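Local coordinates for protein pentalenene synthase (PDB 6Q4S) that probably cyclises (2E,6E)-farnesyl diphosphate to the bicyclic sesquiterpenol 7-epi-alpha-eudesmol, using magnesium ions to draw off the diphosphate, at residues V151-C154 against E155-L159; D171-A174 against E175-R179; D217-G220 against F221-I225; L240-V243 against L244-R248. One frame throughout, in Å; residues are numbered along the deposited sequence.

All four interactions are turns of single helices in the all-helical terpene synthase fold, and they follow one another along the chain: interaction 1 on helix 136-161, interaction 2 on helix 170-180, interaction 3 on helix 206-228 and interaction 4 on helix 240-248. Interaction 2 touches each of the other three, with centres about 12 Å from interaction 1, 11 Å from interaction 3 and 13 Å from interaction 4. Interactions 3 and 4, about 14 Å apart, also meet, whereas interaction 1 has no contact with either. Helix 170-180, which touches all the others, carries the probable substrate-binding Arg-177 against helix 206-228, which holds the probable magnesium ligand Asn-223, while helix 240-248 packs beside both.

Interaction 1. Residues V151-C154 against E155-L159; sequences VAHC and EEVDL
Late in helix 136-161, one of the long helices of the terpene synthase fold, His-153 leans along the helix onto the side chains of the next turn, Glu-156 and Val-157. Because CG of His-153 is anti to its backbone N (chi1 180°), the imidazole is carried over Val-157, whose CG2 covers one face in a CH-pi contact, offset toward the rim. That methyl is 4.0 Å from the ring centroid and closest to NE2, with CG2 to NE2 3.7 Å. Beta-branched valine suits the place, since its methyl is held close to the backbone. Glu-156 extends past the same ring with its carboxylate nearly perpendicular to it. Water 1 joins the two, lying 3.1 Å from His-153 ND1 and giving a hydrogen bond of 2.7 Å to Glu-156 OE1.

On another flank, Glu-155 OE2 approaches Val-151 CG1 at 3.8 Å, while OE1 forms a salt bridge with Arg-179 of helix 170-180. Asp-158 folds back so that OD2 lies 3.3 Å from Cys-154 O, two acceptors that do not bond; the carboxylate is instead paired through OD1 with Arg-114 of the second subunit. Small Cys-154 packs on Ala-98 of helix 90-103. Beneath the side chains, Glu-155 N donates to Val-151 O at 2.9 Å, the first of four successive helical bonds. His-153 also meets the ring of Phe-79, and its side chain is about 4 Å from that of Asp-80, a probable magnesium ligand. A methyl on one face and a water at ND1 should therefore restrict rotation of an imidazole bordering the metal-binding region.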
# COMPACT_ATOMS: atom_id res chain seq x y z
N VAL A 151 -1.44 1.28 -10.77
CA VAL A 151 -0.17 1.57 -11.39
C VAL A 151 -0.08 0.88 -12.77
O VAL A 151 0.26 1.51 -13.78
CB VAL A 151 1.00 1.16 -10.51
CG1 VAL A 151 2.33 1.27 -11.31
CG2 VAL A 151 1.08 2.05 -9.24
N ALA A 152 -0.40 -0.41 -12.78
CA ALA A 152 -0.40 -1.20 -13.97
C ALA A 152 -1.40 -0.64 -14.98
O ALA A 152 -1.09 -0.61 -16.19
CB ALA A 152 -0.71 -2.62 -13.63
N HIS A 153 -2.57 -0.21 -14.51
CA HIS A 153 -3.51 0.46 -15.41
C HIS A 153 -2.89 1.69 -16.07
O HIS A 153 -3.09 1.91 -17.26
CB HIS A 153 -4.79 0.92 -14.72
CG HIS A 153 -5.76 1.61 -15.65
ND1 HIS A 153 -6.37 0.96 -16.70
CD2 HIS A 153 -6.19 2.89 -15.70
CE1 HIS A 153 -7.16 1.80 -17.34
NE2 HIS A 153 -7.11 2.97 -16.74
N CYS A 154 -2.20 2.53 -15.30
CA CYS A 154 -1.47 3.69 -15.87
C CYS A 154 -0.41 3.25 -16.89
O CYS A 154 -0.24 3.93 -17.91
CB CYS A 154 -0.81 4.55 -14.77
SG CYS A 154 -2.05 5.35 -13.74
N GLU A 155 0.32 2.18 -16.62
CA GLU A 155 1.28 1.66 -17.62
C GLU A 155 0.58 1.24 -18.95
O GLU A 155 1.14 1.42 -20.06
CB GLU A 155 2.10 0.49 -17.09
CG GLU A 155 3.06 0.93 -15.97
CD GLU A 155 3.77 -0.22 -15.37
OE1 GLU A 155 3.79 -1.31 -15.96
OE2 GLU A 155 4.36 -0.03 -14.29
N GLU A 156 -0.62 0.69 -18.86
CA GLU A 156 -1.40 0.29 -20.05
C GLU A 156 -1.84 1.49 -20.86
O GLU A 156 -1.68 1.52 -22.09
CB GLU A 156 -2.62 -0.52 -19.60
CG GLU A 156 -3.54 -1.12 -20.62
CD GLU A 156 -4.57 -2.04 -19.91
OE1 GLU A 156 -5.38 -1.56 -19.05
OE2 GLU A 156 -4.47 -3.24 -20.10
N VAL A 157 -2.36 2.49 -20.18
CA VAL A 157 -2.72 3.75 -20.75
C VAL A 157 -1.55 4.46 -21.46
O VAL A 157 -1.75 5.10 -22.59
CB VAL A 157 -3.32 4.68 -19.69
CG1 VAL A 157 -3.43 6.10 -20.19
CG2 VAL A 157 -4.74 4.19 -19.24
N ASP A 158 -0.36 4.44 -20.83
CA ASP A 158 0.82 5.09 -21.44
C ASP A 158 1.28 4.28 -22.66
O ASP A 158 1.68 4.87 -23.65
CB ASP A 158 2.00 5.27 -20.46
CG ASP A 158 1.76 6.35 -19.41
OD1 ASP A 158 1.15 7.42 -19.71
OD2 ASP A 158 2.21 6.14 -18.24
N LEU A 159 1.24 2.96 -22.58
CA LEU A 159 1.60 2.06 -23.69
C LEU A 159 0.81 2.38 -24.93
O LEU A 159 1.36 2.35 -26.04
CB LEU A 159 1.39 0.60 -23.41
CG LEU A 159 2.53 -0.32 -22.97
CD1 LEU A 159 2.00 -1.74 -22.82
CD2 LEU A 159 3.67 -0.33 -23.97
O HOH W 1 -6.15 -2.15 -16.57

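Interaction 2. Residues D171-A174 against E175-R179; sequences DEYA and EFRRR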
# COMPACT_ATOMS: atom_id res chain seq x y z
N ASP A 171 5.75 -13.75 -22.93
CA ASP A 171 6.08 -13.84 -21.47
C ASP A 171 5.84 -12.51 -20.73
O ASP A 171 5.27 -12.53 -19.59
CB ASP A 171 7.52 -14.31 -21.23
CG ASP A 171 7.72 -15.80 -21.54
OD1 ASP A 171 6.91 -16.41 -22.26
OD2 ASP A 171 8.69 -16.36 -21.02
N GLU A 172 6.22 -11.41 -21.35
CA GLU A 172 5.99 -10.08 -20.80
C GLU A 172 4.49 -9.76 -20.75
O GLU A 172 4.07 -8.93 -19.94
CB GLU A 172 6.60 -8.93 -21.64
CG GLU A 172 8.14 -8.84 -21.75
CD GLU A 172 8.58 -8.26 -23.13
OE1 GLU A 172 8.24 -8.84 -24.26
OE2 GLU A 172 9.26 -7.19 -23.09
N TYR A 173 3.75 -10.23 -21.76
CA TYR A 173 2.33 -9.93 -21.86
C TYR A 173 1.64 -10.66 -20.72
O TYR A 173 0.85 -10.03 -20.03
CB TYR A 173 1.69 -10.28 -23.22
CG TYR A 173 0.22 -9.99 -23.18
CD1 TYR A 173 -0.25 -8.68 -23.34
CD2 TYR A 173 -0.68 -10.98 -22.90
CE1 TYR A 173 -1.59 -8.37 -23.24
CE2 TYR A 173 -2.04 -10.69 -22.77
CZ TYR A 173 -2.50 -9.40 -22.93
OH TYR A 173 -3.84 -9.16 -22.81
N ALA A 174 1.99 -11.93 -20.49
CA ALA A 174 1.39 -12.75 -19.46
C ALA A 174 1.66 -12.14 -18.10
O ALA A 174 0.74 -12.00 -17.28
CB ALA A 174 1.94 -14.15 -19.49
N GLU A 175 2.91 -11.74 -17.85
CA GLU A 175 3.28 -11.05 -16.59
C GLU A 175 2.49 -9.78 -16.39
O GLU A 175 1.97 -9.56 -15.31
CB GLU A 175 4.77 -10.67 -16.54
CG GLU A 175 5.25 -10.21 -15.17
CD GLU A 175 6.77 -10.03 -15.07
OE1 GLU A 175 7.19 -8.90 -14.68
OE2 GLU A 175 7.54 -10.99 -15.39
N PHE A 176 2.45 -8.95 -17.42
CA PHE A 176 1.71 -7.69 -17.37
C PHE A 176 0.15 -7.85 -17.13
O PHE A 176 -0.49 -7.04 -16.38
CB PHE A 176 1.91 -6.94 -18.65
CG PHE A 176 1.41 -5.54 -18.64
CD1 PHE A 176 1.88 -4.61 -17.75
CD2 PHE A 176 0.49 -5.10 -19.58
CE1 PHE A 176 1.42 -3.29 -17.76
CE2 PHE A 176 0.05 -3.78 -19.62
CZ PHE A 176 0.50 -2.87 -18.70
N ARG A 177 -0.40 -8.89 -17.72
CA ARG A 177 -1.86 -9.07 -17.74
C ARG A 177 -2.29 -9.51 -16.34
O ARG A 177 -3.39 -9.17 -15.92
CB ARG A 177 -2.31 -10.10 -18.73
CG ARG A 177 -3.82 -10.34 -18.81
CD ARG A 177 -4.46 -9.07 -19.28
NE ARG A 177 -5.85 -9.27 -19.51
CZ ARG A 177 -6.81 -8.55 -18.97
NH1 ARG A 177 -6.56 -7.56 -18.08
NH2 ARG A 177 -8.06 -8.90 -19.27
N ARG A 178 -1.42 -10.27 -15.67
CA ARG A 178 -1.62 -10.60 -14.25
C ARG A 178 -1.78 -9.35 -13.39
O ARG A 178 -2.58 -9.33 -12.43
CB ARG A 178 -0.50 -11.45 -13.72
CG ARG A 178 -0.72 -11.92 -12.27
CD ARG A 178 0.47 -12.67 -11.74
NE ARG A 178 0.63 -13.99 -12.41
CZ ARG A 178 1.67 -14.81 -12.24
NH1 ARG A 178 2.67 -14.48 -11.44
NH2 ARG A 178 1.71 -15.99 -12.84
N ARG A 179 -1.06 -8.31 -13.74
CA ARG A 179 -1.13 -7.06 -13.01
C ARG A 179 -2.38 -6.23 -13.37
O ARG A 179 -3.01 -5.69 -12.50
CB ARG A 179 0.12 -6.23 -13.21
CG ARG A 179 1.46 -6.97 -12.87
CD ARG A 179 2.67 -6.18 -13.35
NE ARG A 179 2.70 -4.80 -12.86
CZ ARG A 179 3.20 -3.77 -13.52
NH1 ARG A 179 3.70 -3.91 -14.75
NH2 ARG A 179 3.10 -2.54 -13.02
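The side chains of Tyr-173 and Arg-177 run side by side in the same direction, one helical turn apart; the ring and guanidinium planes are inclined at 51° and unstacked, with Tyr-173 OH oblique to the guanidinium. What touches is the aliphatic part of the arginine: CD lies 3.6 Å from Tyr-173 OH, and CB is 4.1 Å from Tyr-173 CE2, approaching the ring obliquely. His-238 meets the tyrosine ring edge-to-face. On a different side of the helix, the ring of Phe-176 has Arg-179 NH1 at its edge, in plane.

The torsions explain the pairing: chi1 near 180° in both residues sends the two chains out the same way, and a bend at chi2 of the arginine (63°) lets its chain follow the phenol. Their polar ends share one carboxylate, for Asp-224 of helix 206-228 takes a hydrogen bond from Tyr-173 OH and a salt bridge from Arg-177 NE. Arg-177 NH1 is further held by Thr-180 OG1. Arg-177 probably binds the substrate, and its position is consistent with the pyrophosphate-sensor arginine of class I terpene synthases; the aspartate pairing would fix its orientation.

In the backbone, Arg-177 N donates to Tyr-173 O at 2.9 Å and more weakly to Ala-174 O at 3.3 Å. The bond from Phe-176 N to Glu-172 O is 3.0 Å long, and CB of Phe-176 lies 3.2 Å from Glu-172 O. Small Ala-174 lets the helix pack against Phe-221, while the longer Arg-178 reaches helix 206-228 with its NE, forming a salt bridge to Asp-217 OD1.

Interaction 3. Residues D217-G220 against F221-I225; sequences DTIG and FMNDI
Asp-217 O stands over one face of the Phe-221 ring, offset toward the rim, with O to CG of the phenylalanine 3.2 Å. The same oxygen accepts the N-H of Phe-221 in the ordinary helical bond, 2.8 Å long; separately, a chi1 of -68° sets CG of Phe-221 beside the backbone N and so brings the ring up to that carbonyl. Two further pairs lie side by side. CG2 of Thr-218 is 4.1 Å from SD of Met-222, and CG2 of Ile-219 is 3.8 Å from ND2 of Asn-223. Gly-220 O accepts Asp-224 N at 2.9 Å.

In the next shell, Asn-308 ND2 of helix 288-313 bonds Asn-223 OD1, steadying the amide, and Thr-218 OG1 turns back to Leu-214 O, which satisfies a buried hydroxyl. Helix 252-284 covers Phe-221 and Met-222 through Thr-263, where bulky apolar groups suit the buried setting. Asp-224 reaches Leu-240 N with OD2 besides its bonds to helix 170-180. Asn-223 O takes a bond from Ser-227 OG. Asn-223, Ser-227 and Glu-231 form the NSE motif of class I terpene synthases, probably binding the third magnesium ion.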
# COMPACT_ATOMS: atom_id res chain seq x y z
N ASP A 217 -4.39 -14.97 -13.54
CA ASP A 217 -4.05 -15.42 -14.94
C ASP A 217 -5.28 -15.93 -15.66
O ASP A 217 -5.60 -15.49 -16.76
CB ASP A 217 -3.00 -16.53 -14.94
CG ASP A 217 -1.65 -16.06 -14.43
OD1 ASP A 217 -1.38 -14.82 -14.41
OD2 ASP A 217 -0.88 -16.93 -14.02
N THR A 218 -5.98 -16.84 -15.00
CA THR A 218 -7.11 -17.52 -15.56
C THR A 218 -8.09 -16.54 -15.97
O THR A 218 -8.56 -16.56 -17.08
CB THR A 218 -7.72 -18.47 -14.53
OG1 THR A 218 -6.75 -19.44 -14.15
CG2 THR A 218 -8.95 -19.19 -15.06
N ILE A 219 -8.43 -15.62 -15.08
CA ILE A 219 -9.47 -14.64 -15.41
C ILE A 219 -9.02 -13.68 -16.49
O ILE A 219 -9.80 -13.35 -17.36
CB ILE A 219 -9.96 -13.87 -14.16
CG1 ILE A 219 -10.68 -14.83 -13.25
CG2 ILE A 219 -10.88 -12.69 -14.56
CD1 ILE A 219 -10.70 -14.37 -11.80
N GLY A 220 -7.76 -13.23 -16.45
CA GLY A 220 -7.30 -12.26 -17.50
C GLY A 220 -7.30 -12.92 -18.88
O GLY A 220 -7.69 -12.30 -19.88
N PHE A 221 -6.90 -14.17 -18.92
CA PHE A 221 -6.84 -14.92 -20.21
C PHE A 221 -8.27 -15.24 -20.74
O PHE A 221 -8.53 -15.11 -21.93
CB PHE A 221 -6.07 -16.20 -20.05
CG PHE A 221 -4.57 -16.02 -19.79
CD1 PHE A 221 -3.89 -14.82 -19.96
CD2 PHE A 221 -3.86 -17.11 -19.33
CE1 PHE A 221 -2.51 -14.71 -19.66
CE2 PHE A 221 -2.50 -17.01 -19.03
CZ PHE A 221 -1.83 -15.84 -19.21
N MET A 222 -9.22 -15.60 -19.84
CA MET A 222 -10.63 -15.77 -20.28
C MET A 222 -11.21 -14.50 -20.79
O MET A 222 -11.88 -14.46 -21.83
CB MET A 222 -11.51 -16.31 -19.12
CG MET A 222 -11.12 -17.73 -18.70
SD MET A 222 -12.16 -18.67 -17.50
CE MET A 222 -13.67 -18.12 -18.16
N ASN A 223 -10.95 -13.41 -20.08
CA ASN A 223 -11.39 -12.16 -20.57
C ASN A 223 -10.77 -11.75 -21.91
O ASN A 223 -11.48 -11.17 -22.71
CB ASN A 223 -11.19 -11.03 -19.57
CG ASN A 223 -12.09 -11.17 -18.32
OD1 ASN A 223 -12.91 -12.07 -18.22
ND2 ASN A 223 -11.89 -10.28 -17.37
N ASP A 224 -9.48 -12.04 -22.16
CA ASP A 224 -8.93 -11.77 -23.51
C ASP A 224 -9.61 -12.64 -24.60
O ASP A 224 -9.92 -12.14 -25.63
CB ASP A 224 -7.45 -12.06 -23.54
CG ASP A 224 -6.60 -11.02 -22.75
OD1 ASP A 224 -7.16 -10.09 -22.08
OD2 ASP A 224 -5.35 -11.13 -22.88
N ILE A 225 -9.82 -13.92 -24.33
CA ILE A 225 -10.51 -14.82 -25.27
C ILE A 225 -11.89 -14.28 -25.59
O ILE A 225 -12.30 -14.27 -26.74
CB ILE A 225 -10.58 -16.24 -24.76
CG1 ILE A 225 -9.16 -16.82 -24.67
CG2 ILE A 225 -11.47 -17.11 -25.66
CD1 ILE A 225 -9.07 -18.05 -23.82

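Interaction 4. Residues L240-V243 against L244-R248; sequences LIAV and LRRER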
# COMPACT_ATOMS: atom_id res chain seq x y z
N LEU A 240 -4.19 -11.54 -25.50
CA LEU A 240 -3.48 -12.81 -25.52
C LEU A 240 -3.42 -13.56 -26.92
O LEU A 240 -2.36 -14.14 -27.30
CB LEU A 240 -4.08 -13.75 -24.52
CG LEU A 240 -3.51 -15.17 -24.46
CD1 LEU A 240 -2.03 -15.15 -24.10
CD2 LEU A 240 -4.25 -16.05 -23.47
N ILE A 241 -4.57 -13.59 -27.58
CA ILE A 241 -4.76 -14.25 -28.89
C ILE A 241 -3.80 -13.64 -29.92
O ILE A 241 -2.98 -14.35 -30.50
CB ILE A 241 -6.20 -14.09 -29.40
CG1 ILE A 241 -7.17 -14.67 -28.37
CG2 ILE A 241 -6.39 -14.77 -30.77
CD1 ILE A 241 -7.09 -16.17 -28.25
N ALA A 242 -3.91 -12.33 -30.08
CA ALA A 242 -3.02 -11.54 -30.98
C ALA A 242 -1.53 -11.73 -30.65
O ALA A 242 -0.68 -11.89 -31.53
CB ALA A 242 -3.38 -10.09 -30.88
N VAL A 243 -1.23 -11.81 -29.38
CA VAL A 243 0.14 -11.92 -28.96
C VAL A 243 0.69 -13.27 -29.34
O VAL A 243 1.89 -13.40 -29.76
CB VAL A 243 0.23 -11.69 -27.42
CG1 VAL A 243 1.57 -12.09 -26.85
CG2 VAL A 243 -0.06 -10.21 -27.14
N LEU A 244 -0.14 -14.30 -29.13
CA LEU A 244 0.29 -15.66 -29.45
C LEU A 244 0.55 -15.82 -30.97
O LEU A 244 1.45 -16.59 -31.37
CB LEU A 244 -0.70 -16.71 -29.00
CG LEU A 244 -0.71 -17.08 -27.53
CD1 LEU A 244 -2.03 -17.74 -27.14
CD2 LEU A 244 0.41 -18.01 -27.19
N ARG A 245 -0.29 -15.17 -31.76
CA ARG A 245 -0.22 -15.27 -33.18
C ARG A 245 1.07 -14.59 -33.66
O ARG A 245 1.75 -15.14 -34.49
CB ARG A 245 -1.42 -14.61 -33.84
CG ARG A 245 -1.26 -14.50 -35.36
CD ARG A 245 -2.60 -14.31 -35.99
NE ARG A 245 -2.56 -13.99 -37.42
CZ ARG A 245 -2.26 -12.80 -37.94
NH1 ARG A 245 -1.89 -11.76 -37.17
NH2 ARG A 245 -2.31 -12.64 -39.25
N ARG A 246 1.36 -13.38 -33.17
CA ARG A 246 2.64 -12.68 -33.45
C ARG A 246 3.79 -13.54 -33.05
O ARG A 246 4.61 -13.84 -33.86
CB ARG A 246 2.76 -11.35 -32.72
CG ARG A 246 2.11 -10.19 -33.46
CD ARG A 246 2.55 -8.84 -32.93
NE ARG A 246 2.73 -8.81 -31.46
CZ ARG A 246 1.79 -8.52 -30.54
NH1 ARG A 246 0.51 -8.21 -30.86
NH2 ARG A 246 2.14 -8.54 -29.25
N GLU A 247 3.78 -14.01 -31.81
CA GLU A 247 4.82 -14.89 -31.31
C GLU A 247 5.02 -16.18 -32.13
O GLU A 247 6.16 -16.57 -32.41
CB GLU A 247 4.53 -15.27 -29.86
CG GLU A 247 5.64 -16.00 -29.13
CD GLU A 247 6.41 -15.13 -28.14
OE1 GLU A 247 6.32 -13.87 -28.20
OE2 GLU A 247 7.08 -15.74 -27.28
N ARG A 248 3.95 -16.91 -32.44
CA ARG A 248 4.12 -18.25 -33.07
C ARG A 248 4.02 -18.23 -34.63
O ARG A 248 4.40 -19.21 -35.27
CB ARG A 248 3.12 -19.27 -32.49
CG ARG A 248 3.21 -19.56 -30.99
CD ARG A 248 1.87 -20.00 -30.43
NE ARG A 248 1.57 -21.40 -30.73
CZ ARG A 248 2.05 -22.46 -30.07
NH1 ARG A 248 2.89 -22.31 -29.04
NH2 ARG A 248 1.70 -23.69 -30.44
O HOH W 2 -1.40 -11.01 -34.06
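Leu-240, the first residue of the short helix 240-248 in the terpene synthase fold, begins the contact by packing on Leu-244 one turn later. Its CG is 4.0 Å from CD1 of Leu-244, and CG of Leu-244 also rests 3.4 Å from Leu-240 O. Leucines are apt here because both are buried: Leu-170 of helix 170-180 and Ala-259 of helix 252-284 touch each of them. The side chain of Leu-240 is about 7 Å from that of Arg-177, a probable substrate-binding residue, which places the start of this helix near the probable substrate site.

Ile-241 O takes the N-H of Arg-245 at 3.1 Å, while its own side chain faces Thr-256 and Phe-228. Ala-242 has a doubly used carbonyl. Its O accepts Arg-246 N in an almost straight bond (176°) and also a hydrogen bond from water 2, 2.8 Å away, which in turn accepts from Arg-245 NH1 at that guanidinium's edge, in plane. Arg-245 itself makes a cation-pi contact with Trp-252.

Val-243 is met by Arg-246, whose chain bends at chi3 (-37°) and folds back over the preceding turn. CA of Val-243 lies over one face of the guanidinium, and its CG2 is 3.5 Å from NH2 of the arginine. The head is held in place by Gly-237 O, which accepts from NH1. Val-243 O receives Glu-247 N at 2.9 Å; beyond it, the glutamate's OE1 accepts the backbone N of Leu-170, and its CB sits 3.2 Å from Val-243 O.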